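Local coordinates for protein pectate lyase (Paenibacillus sp. 0602, PDB 5GT5) that cleaves polygalacturonate and partly methylated pectins within the chain by an eliminative mechanism, as a probably calcium-dependent lyase of polysaccharide lyase family 1, at residues G144-N149 with G316-I321. The protein carries 1 engineered substitution. Residues are numbered along the deposited sequence; the frame is centred on the assembly and turned at random.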
ATOM      1  N   GLY A 144     -35.391  15.673   2.555  1.00  7.54           N
ATOM      2  CA  GLY A 144     -34.476  16.265   1.615  1.00  7.40           C
ATOM      3  C   GLY A 144     -33.010  16.157   1.972  1.00  9.96           C
ATOM      4  O   GLY A 144     -32.165  16.535   1.150  1.00 10.01           O
ATOM      5  N   ASP A 145     -32.717  15.653   3.166  1.00  8.04           N
ATOM      6  CA  ASP A 145     -31.331  15.476   3.607  1.00 10.90           C
ATOM      7  C   ASP A 145     -30.616  14.250   3.027  1.00 10.28           C
ATOM      8  O   ASP A 145     -29.395  14.199   3.077  1.00 12.07           O
ATOM      9  CB  ASP A 145     -31.247  15.397   5.125  1.00  9.40           C
ATOM     10  CG  ASP A 145     -31.568  16.705   5.788  1.00 18.77           C
ATOM     11  OD1 ASP A 145     -31.581  17.740   5.086  1.00 21.58           O
ATOM     12  OD2 ASP A 145     -31.806  16.670   7.005  1.00 21.46           O
ATOM     13  N   TYR A 146     -31.356  13.280   2.480  1.00  6.73           N
ATOM     14  CA  TYR A 146     -30.757  12.035   1.957  1.00  6.67           C
ATOM     15  C   TYR A 146     -29.869  11.382   2.998  1.00  8.46           C
ATOM     16  O   TYR A 146     -28.720  11.071   2.719  1.00 11.18           O
ATOM     17  CB  TYR A 146     -30.018  12.282   0.627  1.00  8.09           C
ATOM     18  CG  TYR A 146     -31.053  12.587  -0.436  1.00  7.57           C
ATOM     19  CD1 TYR A 146     -31.660  11.563  -1.151  1.00  8.22           C
ATOM     20  CD2 TYR A 146     -31.490  13.894  -0.656  1.00 10.72           C
ATOM     21  CE1 TYR A 146     -32.660  11.822  -2.105  1.00  7.20           C
ATOM     22  CE2 TYR A 146     -32.501  14.172  -1.596  1.00  9.77           C
ATOM     23  CZ  TYR A 146     -33.074  13.132  -2.311  1.00  8.98           C
ATOM     24  OH  TYR A 146     -34.065  13.400  -3.232  1.00 12.35           O
ATOM     25  N   ASP A 147     -30.421  11.179   4.192  1.00  8.77           N
ATOM     26  CA  ASP A 147     -29.629  10.637   5.301  1.00  7.90           C
ATOM     27  C   ASP A 147     -30.011   9.230   5.718  1.00 13.32           C
ATOM     28  O   ASP A 147     -29.374   8.673   6.611  1.00 16.36           O
ATOM     29  CB  ASP A 147     -29.687  11.605   6.514  1.00 10.54           C
ATOM     30  CG  ASP A 147     -28.714  12.796   6.388  1.00 15.48           C
ATOM     31  OD1 ASP A 147     -27.688  12.679   5.670  1.00 21.69           O
ATOM     32  OD2 ASP A 147     -28.984  13.843   7.025  1.00 24.75           O
ATOM     33  N   LYS A 148     -31.015   8.630   5.079  1.00  7.46           N
ATOM     34  CA  LYS A 148     -31.488   7.318   5.497  1.00  9.78           C
ATOM     35  C   LYS A 148     -30.891   6.152   4.706  1.00  9.66           C
ATOM     36  O   LYS A 148     -30.261   5.258   5.285  1.00 12.55           O
ATOM     37  CB  LYS A 148     -33.014   7.223   5.454  1.00 11.15           C
ATOM     38  CG  LYS A 148     -33.524   5.937   6.095  1.00 15.38           C
ATOM     39  CD  LYS A 148     -35.020   5.901   6.168  1.00 32.81           C
ATOM     40  CE  LYS A 148     -35.473   4.692   6.974  1.00 46.36           C
ATOM     41  NZ  LYS A 148     -35.038   4.825   8.397  1.00 49.50           N
ATOM     42  N   ASN A 149     -31.071   6.160   3.388  1.00  7.03           N
ATOM     43  CA  ASN A 149     -30.778   4.942   2.621  1.00  9.52           C
ATOM     44  C   ASN A 149     -29.301   4.564   2.575  1.00  8.91           C
ATOM     45  O   ASN A 149     -28.951   3.371   2.518  1.00  8.66           O
ATOM     46  CB  ASN A 149     -31.285   5.067   1.186  1.00  8.68           C
ATOM     47  CG  ASN A 149     -32.797   5.134   1.104  1.00  8.68           C
ATOM     48  OD1 ASN A 149     -33.477   5.469   2.097  1.00 10.21           O
ATOM     49  ND2 ASN A 149     -33.333   4.819  -0.074  1.00  9.09           N
ATOM     50  N   GLY A 316     -39.030  23.086   7.249  1.00  8.81           N
ATOM     51  CA  GLY A 316     -37.958  22.176   7.600  1.00 12.08           C
ATOM     52  C   GLY A 316     -37.487  21.279   6.477  1.00 13.75           C
ATOM     53  O   GLY A 316     -36.782  20.298   6.722  1.00 12.94           O
ATOM     54  N   TYR A 317     -37.860  21.608   5.250  1.00 11.48           N
ATOM     55  CA  TYR A 317     -37.433  20.804   4.098  1.00  8.41           C
ATOM     56  C   TYR A 317     -36.162  21.365   3.483  1.00 10.19           C
ATOM     57  O   TYR A 317     -35.944  22.578   3.468  1.00 10.69           O
ATOM     58  CB  TYR A 317     -38.519  20.775   3.042  1.00  6.19           C
ATOM     59  CG  TYR A 317     -39.768  20.062   3.470  1.00  6.61           C
ATOM     60  CD1 TYR A 317     -39.721  18.735   3.900  1.00 10.59           C
ATOM     61  CD2 TYR A 317     -41.018  20.696   3.428  1.00  9.47           C
ATOM     62  CE1 TYR A 317     -40.875  18.061   4.296  1.00  9.99           C
ATOM     63  CE2 TYR A 317     -42.175  20.029   3.824  1.00 13.08           C
ATOM     64  CZ  TYR A 317     -42.105  18.711   4.240  1.00 11.32           C
ATOM     65  OH  TYR A 317     -43.234  18.019   4.622  1.00 14.50           O
ATOM     66  N   LYS A 318     -35.313  20.475   2.983  1.00  8.45           N
ATOM     67  CA  LYS A 318     -34.177  20.846   2.159  1.00  9.04           C
ATOM     68  C   LYS A 318     -34.516  20.494   0.717  1.00 11.71           C
ATOM     69  O   LYS A 318     -34.670  19.322   0.376  1.00  9.73           O
ATOM     70  CB  LYS A 318     -32.925  20.083   2.598  1.00 14.14           C
ATOM     71  CG  LYS A 318     -31.706  20.307   1.742  1.00 19.94           C
ATOM     72  CD  LYS A 318     -30.531  19.488   2.298  1.00 34.08           C
ATOM     73  CE  LYS A 318     -29.459  19.176   1.239  1.00 44.44           C
ATOM     74  NZ  LYS A 318     -29.657  17.784   0.638  1.00 24.23           N
ATOM     75  N   PHE A 319     -34.640  21.505  -0.123  1.00  9.21           N
ATOM     76  CA  PHE A 319     -34.913  21.320  -1.548  1.00  7.77           C
ATOM     77  C   PHE A 319     -34.412  22.497  -2.330  1.00  8.87           C
ATOM     78  O   PHE A 319     -34.994  23.591  -2.280  1.00 10.90           O
ATOM     79  CB  PHE A 319     -36.399  21.111  -1.817  1.00  7.43           C
ATOM     80  CG  PHE A 319     -36.678  20.674  -3.226  1.00  6.61           C
ATOM     81  CD1 PHE A 319     -36.359  19.383  -3.635  1.00  7.21           C
ATOM     82  CD2 PHE A 319     -37.193  21.559  -4.162  1.00  7.97           C
ATOM     83  CE1 PHE A 319     -36.581  18.978  -4.951  1.00  8.18           C
ATOM     84  CE2 PHE A 319     -37.389  21.170  -5.466  1.00  8.20           C
ATOM     85  CZ  PHE A 319     -37.094  19.862  -5.857  1.00  8.84           C
ATOM     86  N   GLY A 320     -33.353  22.287  -3.095  1.00  8.90           N
ATOM     87  CA  GLY A 320     -32.716  23.366  -3.818  1.00 10.90           C
ATOM     88  C   GLY A 320     -31.419  22.934  -4.475  1.00  9.86           C
ATOM     89  O   GLY A 320     -31.180  21.729  -4.651  1.00 11.86           O
ATOM     90  N   ILE A 321     -30.604  23.911  -4.843  1.00  9.44           N
ATOM     91  CA  ILE A 321     -29.367  23.676  -5.590  1.00  8.33           C
ATOM     92  C   ILE A 321     -28.172  24.141  -4.775  1.00  6.93           C
ATOM     93  O   ILE A 321     -27.975  25.333  -4.577  1.00 10.91           O
ATOM     94  CB  ILE A 321     -29.415  24.412  -6.926  1.00  7.87           C
ATOM     95  CG1 ILE A 321     -30.615  23.952  -7.756  1.00 10.45           C
ATOM     96  CG2 ILE A 321     -28.117  24.242  -7.718  1.00  8.55           C
ATOM     97  CD1 ILE A 321     -30.542  22.508  -8.202  1.00 10.52           C
TER
HETATM   98  O   HOH W   1     -33.303  17.707  -1.234  1.00 13.25           O
HETATM   99  O   HOH W   2     -34.329  18.762   6.152  1.00 18.94           O
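Lys318 reaches across to Gly144 and carries most of the contact between 316-321 and 144-149. The second segment begins at Gly316, which has just left helix 306-314 in a Schellman motif; its positive phi would press a side chain against the preceding carbonyl oxygen, so the turn suits glycine. A water lies within hydrogen-bonding distance of Gly316 O and Asp145 OD1. Tyr317 turns its side chain away from 144-149, and its ring meets that of Tyr223 and packs on helix 219-225.

In Lys318, CG stands anti to the backbone N (chi1 175°), and the methylene chain runs extended alongside Gly144 before bending at its last torsion. That bend brings NZ to Gly144 O, a hydrogen bond of 2.8 Å with the nitrogen tilted 18° from the carbonyl plane. Lysine suits the place because its methylenes cover the Gly144 peptide while its ammonium supplies the N-H. CD passes 3.5 Å from Asp145 OD1, but OD1 and NZ stay 4.8 Å apart, too far for a salt bridge, though the opposite charges probably attract. NZ lies 4.5 Å from Tyr146 CD2, beside the ring edge and not over a face. The backbones also approach each other: Gly144 CA gives a CH···O contact of 3.3 Å to Lys318 O. A beta carbon on Gly144 would run into that oxygen, and its positive phi (97°) also calls for glycine. Another water donates to both Gly144 O and Lys318 O.

Phe319 packs on helices 219-225 and 233-241, Ile321 on 233-241 and 295-301. This loop-to-loop junction ties together two long excursions of a family 1 parallel beta-helix, with the side chains of Lys318 and Tyr146 about 8 and 6 Å from those of Arg276, probably catalytic, and Asp174, a probable calcium ligand, respectively.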